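Local structure of metazoan TIR-STING fusion (Crassostrea gigas, 6WT6) at residues F179-G182 with Y183-Y187; R308-L311 with T312-I316. The protein joins a TIR domain to a STING-type ligand-binding domain in a single chain, and is found here as an assembly of two such chains. One frame throughout, in Å; residues are numbered along the deposited sequence.

How the interactions relate
Interactions 1 and 2 are each a local contact, one helical turn deep, within the STING ligand-binding domain, but they lie on two different helices, 176-204 and 299-319. Interaction 2 is the more buried; interaction 1 is only partly so, with G186 exposed. Their centres are about 11 Å apart and the helices pack directly: F179 CB meets F309 CD1 at 3.5 Å, and I316 packs on both W181 and Y184. The chemistry differs with the place. Residues 179-187 rely on aromatic rings meeting one another, whereas 308-316 use aliphatic chains laid against flat groups and a doubly gripped carbonyl. Both reach the second subunit.

Interaction 1: F179-G182 with Y183-Y187; sequences FAWG and YYYGY
The indole of W181 and the phenol rings of Y184 and Y185 gather into an aromatic cluster along one flank of helix 176-204. W181 and Y185 meet rim to rim: CE3 of W181 is 3.6 Å from CE2 of Y185, the two planes differ by only 15°, and neither ring lies over the face of the other. The same indole carbon meets Y184 quite differently, W181 CE3 approaching Y184 CD2 at 4.0 Å in an oblique contact with the planes turned to 84°. Between the two tyrosines the roles are unequal. CD2 of Y184 sits over one face of the Y185 ring, displaced toward its rim, while CE2 of Y185 lies at the edge of the Y184 ring and in its plane.

The torsions account for the grouping. W181 and Y185, four residues apart, both carry CG beside the backbone N and therefore run side by side; Y184 has its CG anti to the backbone N (chi1 179°), which brings its ring in next to theirs from the neighbouring position.

Beneath the rings the helix is regular at first, as in the bond from Y185 N to W181 O at 2.9 Å. G186 N still bonds G182 O at 3.0 Å, and the chain widens into a pi-type turn at 184-187.

I316 of helix 299-319 packs on W181 and Y184, and M289 of the second subunit also touches W181. Carbon rims thus do the work inside the cluster, and the hydroxyls bond outward: that of Y184 to D320, that of Y185 to T295 of the second subunit. The cluster, apolar at its rims and polar at its two hydroxyl ends, joins the helix to its own domain and to the second subunit, at the dimer interface where this helix also lies in other STING proteins.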
# COMPACT_ATOMS: atom_id res chain seq x y z
N PHE A 179 0.38 3.40 1.54
CA PHE A 179 0.69 4.41 2.55
C PHE A 179 0.79 5.80 1.91
O PHE A 179 0.16 6.75 2.38
CB PHE A 179 1.99 4.07 3.27
CG PHE A 179 1.85 2.98 4.31
CD1 PHE A 179 0.62 2.44 4.63
CD2 PHE A 179 2.97 2.50 4.99
CE1 PHE A 179 0.50 1.44 5.58
CE2 PHE A 179 2.85 1.51 5.95
CZ PHE A 179 1.62 0.98 6.24
N ALA A 180 1.59 5.92 0.84
CA ALA A 180 1.89 7.23 0.27
C ALA A 180 0.66 7.88 -0.35
O ALA A 180 0.35 9.04 -0.06
CB ALA A 180 3.01 7.11 -0.76
N TRP A 181 -0.05 7.15 -1.21
CA TRP A 181 -1.24 7.73 -1.84
C TRP A 181 -2.33 8.02 -0.81
O TRP A 181 -3.03 9.03 -0.90
CB TRP A 181 -1.77 6.81 -2.94
CG TRP A 181 -0.95 6.83 -4.19
CD1 TRP A 181 -0.10 5.86 -4.64
CD2 TRP A 181 -0.89 7.89 -5.16
NE1 TRP A 181 0.48 6.25 -5.82
CE2 TRP A 181 0.01 7.49 -6.16
CE3 TRP A 181 -1.51 9.14 -5.27
CZ2 TRP A 181 0.31 8.29 -7.27
CZ3 TRP A 181 -1.22 9.93 -6.37
CH2 TRP A 181 -0.32 9.50 -7.35
N GLY A 182 -2.48 7.14 0.19
CA GLY A 182 -3.45 7.40 1.24
C GLY A 182 -3.10 8.59 2.11
O GLY A 182 -3.98 9.34 2.54
N TYR A 183 -1.80 8.79 2.37
CA TYR A 183 -1.37 9.95 3.15
C TYR A 183 -1.47 11.22 2.33
O TYR A 183 -1.82 12.29 2.86
CB TYR A 183 0.06 9.71 3.64
CG TYR A 183 0.64 10.76 4.58
CD1 TYR A 183 -0.07 11.21 5.69
CD2 TYR A 183 1.93 11.25 4.38
CE1 TYR A 183 0.48 12.15 6.55
CE2 TYR A 183 2.49 12.18 5.24
CZ TYR A 183 1.76 12.63 6.32
OH TYR A 183 2.34 13.56 7.15
N TYR A 184 -1.20 11.13 1.02
CA TYR A 184 -1.36 12.24 0.10
C TYR A 184 -2.82 12.70 0.01
O TYR A 184 -3.16 13.76 0.53
CB TYR A 184 -0.84 11.84 -1.29
CG TYR A 184 -0.97 12.90 -2.36
CD1 TYR A 184 -0.22 14.06 -2.31
CD2 TYR A 184 -1.83 12.71 -3.44
CE1 TYR A 184 -0.33 15.02 -3.30
CE2 TYR A 184 -1.94 13.67 -4.43
CZ TYR A 184 -1.19 14.82 -4.36
OH TYR A 184 -1.31 15.77 -5.34
N TYR A 185 -3.68 11.89 -0.61
CA TYR A 185 -5.06 12.32 -0.85
C TYR A 185 -5.88 12.44 0.43
O TYR A 185 -6.86 13.19 0.44
CB TYR A 185 -5.78 11.38 -1.82
CG TYR A 185 -5.51 11.69 -3.27
CD1 TYR A 185 -5.99 12.85 -3.86
CD2 TYR A 185 -4.76 10.82 -4.05
CE1 TYR A 185 -5.73 13.14 -5.18
CE2 TYR A 185 -4.50 11.10 -5.37
CZ TYR A 185 -4.99 12.26 -5.93
OH TYR A 185 -4.72 12.53 -7.24
N GLY A 186 -5.51 11.72 1.48
CA GLY A 186 -6.27 11.82 2.71
C GLY A 186 -5.88 12.98 3.61
O GLY A 186 -6.60 13.26 4.57
N TYR A 187 -4.78 13.67 3.32
CA TYR A 187 -4.25 14.65 4.25
C TYR A 187 -3.38 15.71 3.58
O TYR A 187 -3.74 16.89 3.56
CB TYR A 187 -3.46 13.94 5.36
CG TYR A 187 -2.90 14.86 6.43
CD1 TYR A 187 -3.75 15.58 7.26
CD2 TYR A 187 -1.53 15.00 6.61
CE1 TYR A 187 -3.24 16.43 8.24
CE2 TYR A 187 -1.02 15.83 7.60
CZ TYR A 187 -1.88 16.55 8.40
OH TYR A 187 -1.38 17.38 9.38

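Interaction 2: R308-L311 with T312-I316; sequences RFYL and TLKRI
L311 and R315, one turn apart on helix 299-319, cross obliquely, with the leucine lying against the flat end of the arginine. CG of L311 is over one face of the R315 guanidinium, and L311 CD2 comes within 3.6 Å of R315 NH2. A bend at chi2 (-133°) folds the arginine back over the leucine.

K314 repeats the theme on Y310. Its CD stands over the face of the tyrosine ring, 3.6 Å from the centroid of Y310 and 16° off the ring normal, a CH-pi contact; K314 CE continues toward Y310 OH. The lysine chain bends at chi3 (86°), and the methylenes rather than the ammonium cover the ring. The hydroxyl of Y310 is hydrogen-bonded to D79 of the second subunit.

On the inner side, T312 sends two donors to one acceptor: its N and its OG1 each lie 2.8 Å from R308 O and approach from opposite faces of the carbonyl plane. F309 and L313 run side by side next to them, facing helix 176-204 and strand 327-332 respectively.

K314 thus covers Y310 with its methylenes, and R315 offers its guanidinium face to L311, while their charged ends make long, weak ion pairs with D79 and D110 of the second subunit, R315 also lying near R115 there; the buried threonine hydroxyl is satisfied within the helix itself.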
# COMPACT_ATOMS: atom_id res chain seq x y z
N ARG A 308 11.04 2.83 0.72
CA ARG A 308 10.15 2.83 -0.44
C ARG A 308 9.00 3.80 -0.24
O ARG A 308 8.66 4.57 -1.14
CB ARG A 308 9.63 1.42 -0.71
CG ARG A 308 10.64 0.49 -1.34
CD ARG A 308 10.12 -0.93 -1.30
NE ARG A 308 10.98 -1.85 -2.05
CZ ARG A 308 10.83 -3.17 -2.06
NH1 ARG A 308 9.85 -3.73 -1.35
NH2 ARG A 308 11.65 -3.92 -2.77
N PHE A 309 8.38 3.77 0.95
CA PHE A 309 7.35 4.75 1.28
C PHE A 309 7.90 6.17 1.17
O PHE A 309 7.27 7.05 0.56
CB PHE A 309 6.81 4.49 2.68
CG PHE A 309 6.07 5.67 3.27
CD1 PHE A 309 4.81 6.04 2.79
CD2 PHE A 309 6.62 6.42 4.29
CE1 PHE A 309 4.13 7.12 3.33
CE2 PHE A 309 5.95 7.50 4.83
CZ PHE A 309 4.70 7.85 4.35
N TYR A 310 9.08 6.40 1.76
CA TYR A 310 9.70 7.72 1.72
C TYR A 310 9.93 8.18 0.29
O TYR A 310 9.65 9.33 -0.06
CB TYR A 310 11.02 7.65 2.50
CG TYR A 310 11.83 8.92 2.55
CD1 TYR A 310 11.34 10.07 3.15
CD2 TYR A 310 13.12 8.95 2.03
CE1 TYR A 310 12.09 11.22 3.20
CE2 TYR A 310 13.88 10.10 2.07
CZ TYR A 310 13.36 11.23 2.66
OH TYR A 310 14.12 12.38 2.71
N LEU A 311 10.41 7.28 -0.57
CA LEU A 311 10.66 7.62 -1.96
C LEU A 311 9.36 7.86 -2.72
O LEU A 311 9.28 8.79 -3.53
CB LEU A 311 11.47 6.50 -2.61
CG LEU A 311 11.77 6.56 -4.11
CD1 LEU A 311 12.43 7.88 -4.47
CD2 LEU A 311 12.66 5.39 -4.49
N THR A 312 8.34 7.03 -2.49
CA THR A 312 7.09 7.18 -3.22
C THR A 312 6.37 8.47 -2.84
O THR A 312 5.82 9.16 -3.70
CB THR A 312 6.19 5.97 -2.98
OG1 THR A 312 6.90 4.77 -3.30
CG2 THR A 312 4.95 6.06 -3.86
N LEU A 313 6.37 8.80 -1.55
CA LEU A 313 5.76 10.05 -1.11
C LEU A 313 6.45 11.25 -1.75
O LEU A 313 5.79 12.22 -2.14
CB LEU A 313 5.79 10.14 0.42
CG LEU A 313 5.07 11.32 1.07
CD1 LEU A 313 3.58 11.34 0.71
CD2 LEU A 313 5.25 11.30 2.58
N LYS A 314 7.77 11.19 -1.88
CA LYS A 314 8.49 12.33 -2.46
C LYS A 314 8.26 12.45 -3.96
O LYS A 314 8.27 13.56 -4.49
CB LYS A 314 9.98 12.22 -2.14
CG LYS A 314 10.29 12.39 -0.67
CD LYS A 314 11.71 11.98 -0.33
CE LYS A 314 12.69 13.12 -0.55
NZ LYS A 314 13.40 13.01 -1.84
N ARG A 315 8.04 11.33 -4.65
CA ARG A 315 7.70 11.40 -6.07
C ARG A 315 6.34 12.07 -6.27
O ARG A 315 6.17 12.88 -7.19
CB ARG A 315 7.69 10.01 -6.69
CG ARG A 315 9.00 9.25 -6.58
CD ARG A 315 9.39 8.64 -7.91
NE ARG A 315 10.40 7.60 -7.78
CZ ARG A 315 10.14 6.30 -7.84
NH1 ARG A 315 8.90 5.88 -8.04
NH2 ARG A 315 11.12 5.42 -7.72
N ILE A 316 5.37 11.74 -5.42
CA ILE A 316 4.03 12.30 -5.56
C ILE A 316 4.05 13.79 -5.23
O ILE A 316 3.48 14.60 -5.97
CB ILE A 316 3.05 11.54 -4.66
CG1 ILE A 316 2.98 10.06 -5.07
CG2 ILE A 316 1.67 12.18 -4.72
CD1 ILE A 316 2.25 9.20 -4.08